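Uncharacterized N-acetyltransferase D2E76_00625 (Mycobacteroides abscessus, PDB 6YCA) is a GCN5-related N-acetyltransferase of the Eis family that binds acetyl coenzyme A and probably transfers its acetyl group to amine substrates, though it cannot modify aminoglycosides. Local coordinates at residues 330-335 and 362-367. Numbering follows the deposited sequence.
Sequences VVIEVQ and ISVDVA
The backbone N-H of Glu333 is donated to Ile362 O (N to O 2.7 Å), and its own O accepts Val364 N at 3.0 Å. With both its N-H and its O turned to the same neighbour, Glu333 pairs with strand 362-365 in a parallel ladder; this strand and 330-335 lie next to each other in the mixed sheet of the sterol carrier protein-like domain. The ladder starts with Ile362 N bonded to Val331 O and runs on through Gln335 N to Val364 O. It ends at Val366, already in the first turn of helix 366-373, where N still reaches Gln335 O at 2.9 Å. Asp365, the N-cap residue of that helix, suits the turn because its short carboxylate can fold back: OD1 makes a weak bond to Ala368 N, while OD2 forms a salt bridge with Arg144.

Polar residues occupy the face carrying Glu333, Ser363, Gln335 and Asp365, and Glu333 OE1 has a long, weak ion pair with Arg345. The other face is apolar. There the beta-branched Ile332, Ile362 and Val364, whose shape favours extended backbone, pack against Trp379, and helix 395-403 covers the two isoleucines. With Ile332 CG2 anti to the backbone N (CG1 at chi1 -56°), that methyl is directed at the neighbouring strand, and it meets Val364 CG1 at 3.6 Å.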
ATOM      1  N   VAL A 330       1.309  28.760  46.219  1.00 42.40           N
ATOM      2  CA  VAL A 330       0.223  29.100  45.313  1.00 42.41           C
ATOM      3  C   VAL A 330      -1.046  28.439  45.836  1.00 45.14           C
ATOM      4  O   VAL A 330      -1.011  27.295  46.303  1.00 48.38           O
ATOM      5  CB  VAL A 330       0.544  28.606  43.886  1.00 39.65           C
ATOM      6  CG1 VAL A 330      -0.648  28.797  42.968  1.00 46.47           C
ATOM      7  CG2 VAL A 330       1.763  29.326  43.344  1.00 40.30           C
ATOM      8  N   VAL A 331      -2.163  29.158  45.769  1.00 44.33           N
ATOM      9  CA  VAL A 331      -3.450  28.651  46.230  1.00 44.10           C
ATOM     10  C   VAL A 331      -4.251  28.199  45.018  1.00 45.37           C
ATOM     11  O   VAL A 331      -4.512  28.993  44.105  1.00 48.34           O
ATOM     12  CB  VAL A 331      -4.216  29.700  47.047  1.00 44.26           C
ATOM     13  CG1 VAL A 331      -5.549  29.126  47.508  1.00 43.68           C
ATOM     14  CG2 VAL A 331      -3.381  30.156  48.232  1.00 45.82           C
ATOM     15  N   ILE A 332      -4.629  26.924  45.002  1.00 43.68           N
ATOM     16  CA  ILE A 332      -5.359  26.317  43.894  1.00 40.71           C
ATOM     17  C   ILE A 332      -6.766  25.979  44.366  1.00 39.62           C
ATOM     18  O   ILE A 332      -6.938  25.236  45.339  1.00 45.84           O
ATOM     19  CB  ILE A 332      -4.643  25.062  43.372  1.00 34.98           C
ATOM     20  CG1 ILE A 332      -3.205  25.395  42.980  1.00 34.87           C
ATOM     21  CG2 ILE A 332      -5.399  24.474  42.202  1.00 33.49           C
ATOM     22  CD1 ILE A 332      -2.404  24.197  42.529  1.00 33.22           C
ATOM     23  N   GLU A 333      -7.772  26.515  43.680  1.00 37.23           N
ATOM     24  CA  GLU A 333      -9.157  26.149  43.947  1.00 42.33           C
ATOM     25  C   GLU A 333      -9.543  25.011  43.007  1.00 42.26           C
ATOM     26  O   GLU A 333      -9.528  25.175  41.781  1.00 39.13           O
ATOM     27  CB  GLU A 333     -10.090  27.348  43.767  1.00 46.25           C
ATOM     28  CG  GLU A 333     -11.546  27.058  44.135  1.00 49.59           C
ATOM     29  CD  GLU A 333     -12.454  28.269  43.989  1.00 55.41           C
ATOM     30  OE1 GLU A 333     -11.940  29.391  43.813  1.00 59.33           O
ATOM     31  OE2 GLU A 333     -13.690  28.101  44.046  1.00 57.50           O
ATOM     32  N   VAL A 334      -9.891  23.863  43.583  1.00 41.49           N
ATOM     33  CA  VAL A 334     -10.177  22.648  42.831  1.00 37.61           C
ATOM     34  C   VAL A 334     -11.679  22.402  42.852  1.00 37.01           C
ATOM     35  O   VAL A 334     -12.319  22.516  43.906  1.00 36.89           O
ATOM     36  CB  VAL A 334      -9.416  21.448  43.419  1.00 34.74           C
ATOM     37  CG1 VAL A 334      -9.661  20.199  42.581  1.00 31.40           C
ATOM     38  CG2 VAL A 334      -7.931  21.768  43.517  1.00 32.76           C
ATOM     39  N   GLN A 335     -12.238  22.075  41.688  1.00 33.19           N
ATOM     40  CA  GLN A 335     -13.639  21.701  41.559  1.00 36.46           C
ATOM     41  C   GLN A 335     -13.745  20.200  41.341  1.00 39.23           C
ATOM     42  O   GLN A 335     -13.092  19.652  40.448  1.00 43.31           O
ATOM     43  CB  GLN A 335     -14.316  22.452  40.415  1.00 44.53           C
ATOM     44  CG  GLN A 335     -15.763  22.042  40.209  1.00 53.17           C
ATOM     45  CD  GLN A 335     -16.530  23.029  39.356  1.00 63.83           C
ATOM     46  OE1 GLN A 335     -16.942  24.090  39.834  1.00 71.61           O
ATOM     47  NE2 GLN A 335     -16.728  22.689  38.084  1.00 62.38           N
ATOM     48  N   ILE A 362      -5.371  30.079  41.269  1.00 44.56           N
ATOM     49  CA  ILE A 362      -5.684  29.248  40.110  1.00 42.83           C
ATOM     50  C   ILE A 362      -6.951  28.454  40.400  1.00 43.65           C
ATOM     51  O   ILE A 362      -7.152  27.972  41.518  1.00 44.05           O
ATOM     52  CB  ILE A 362      -4.491  28.320  39.792  1.00 40.91           C
ATOM     53  CG1 ILE A 362      -3.406  29.089  39.047  1.00 36.32           C
ATOM     54  CG2 ILE A 362      -4.925  27.113  38.980  1.00 43.24           C
ATOM     55  CD1 ILE A 362      -2.191  28.283  38.808  1.00 35.50           C
ATOM     56  N   SER A 363      -7.811  28.323  39.390  1.00 35.87           N
ATOM     57  CA  SER A 363      -9.012  27.500  39.472  1.00 37.28           C
ATOM     58  C   SER A 363      -8.938  26.443  38.381  1.00 33.53           C
ATOM     59  O   SER A 363      -8.621  26.758  37.230  1.00 33.09           O
ATOM     60  CB  SER A 363     -10.283  28.338  39.301  1.00 43.93           C
ATOM     61  OG  SER A 363     -10.514  29.175  40.425  1.00 51.60           O
ATOM     62  N   VAL A 364      -9.191  25.188  38.750  1.00 33.29           N
ATOM     63  CA  VAL A 364      -9.088  24.076  37.813  1.00 31.02           C
ATOM     64  C   VAL A 364      -9.991  22.963  38.326  1.00 38.76           C
ATOM     65  O   VAL A 364     -10.193  22.820  39.535  1.00 46.20           O
ATOM     66  CB  VAL A 364      -7.606  23.634  37.682  1.00 30.08           C
ATOM     67  CG1 VAL A 364      -6.896  23.771  39.016  1.00 30.81           C
ATOM     68  CG2 VAL A 364      -7.469  22.241  37.131  1.00 33.07           C
ATOM     69  N   ASP A 365     -10.542  22.173  37.404  1.00 39.74           N
ATOM     70  CA  ASP A 365     -11.290  20.984  37.790  1.00 39.65           C
ATOM     71  C   ASP A 365     -10.345  19.818  38.074  1.00 32.32           C
ATOM     72  O   ASP A 365      -9.208  19.775  37.598  1.00 27.64           O
ATOM     73  CB  ASP A 365     -12.317  20.606  36.717  1.00 47.59           C
ATOM     74  CG  ASP A 365     -11.673  20.190  35.406  1.00 52.39           C
ATOM     75  OD1 ASP A 365     -10.556  20.661  35.112  1.00 55.04           O
ATOM     76  OD2 ASP A 365     -12.298  19.410  34.658  1.00 53.09           O
ATOM     77  N   VAL A 366     -10.849  18.847  38.843  1.00 33.43           N
ATOM     78  CA  VAL A 366     -10.002  17.763  39.339  1.00 32.64           C
ATOM     79  C   VAL A 366      -9.402  16.945  38.200  1.00 34.76           C
ATOM     80  O   VAL A 366      -8.307  16.385  38.340  1.00 36.33           O
ATOM     81  CB  VAL A 366     -10.764  16.898  40.366  1.00 32.10           C
ATOM     82  CG1 VAL A 366     -11.885  16.120  39.694  1.00 30.51           C
ATOM     83  CG2 VAL A 366      -9.808  15.962  41.099  1.00 32.40           C
ATOM     84  N   ALA A 367     -10.095  16.857  37.063  1.00 33.66           N
ATOM     85  CA  ALA A 367      -9.550  16.115  35.931  1.00 30.04           C
ATOM     86  C   ALA A 367      -8.291  16.784  35.390  1.00 29.15           C
ATOM     87  O   ALA A 367      -7.287  16.114  35.120  1.00 24.26           O
ATOM     88  CB  ALA A 367     -10.603  15.955  34.834  1.00 28.63           C
TER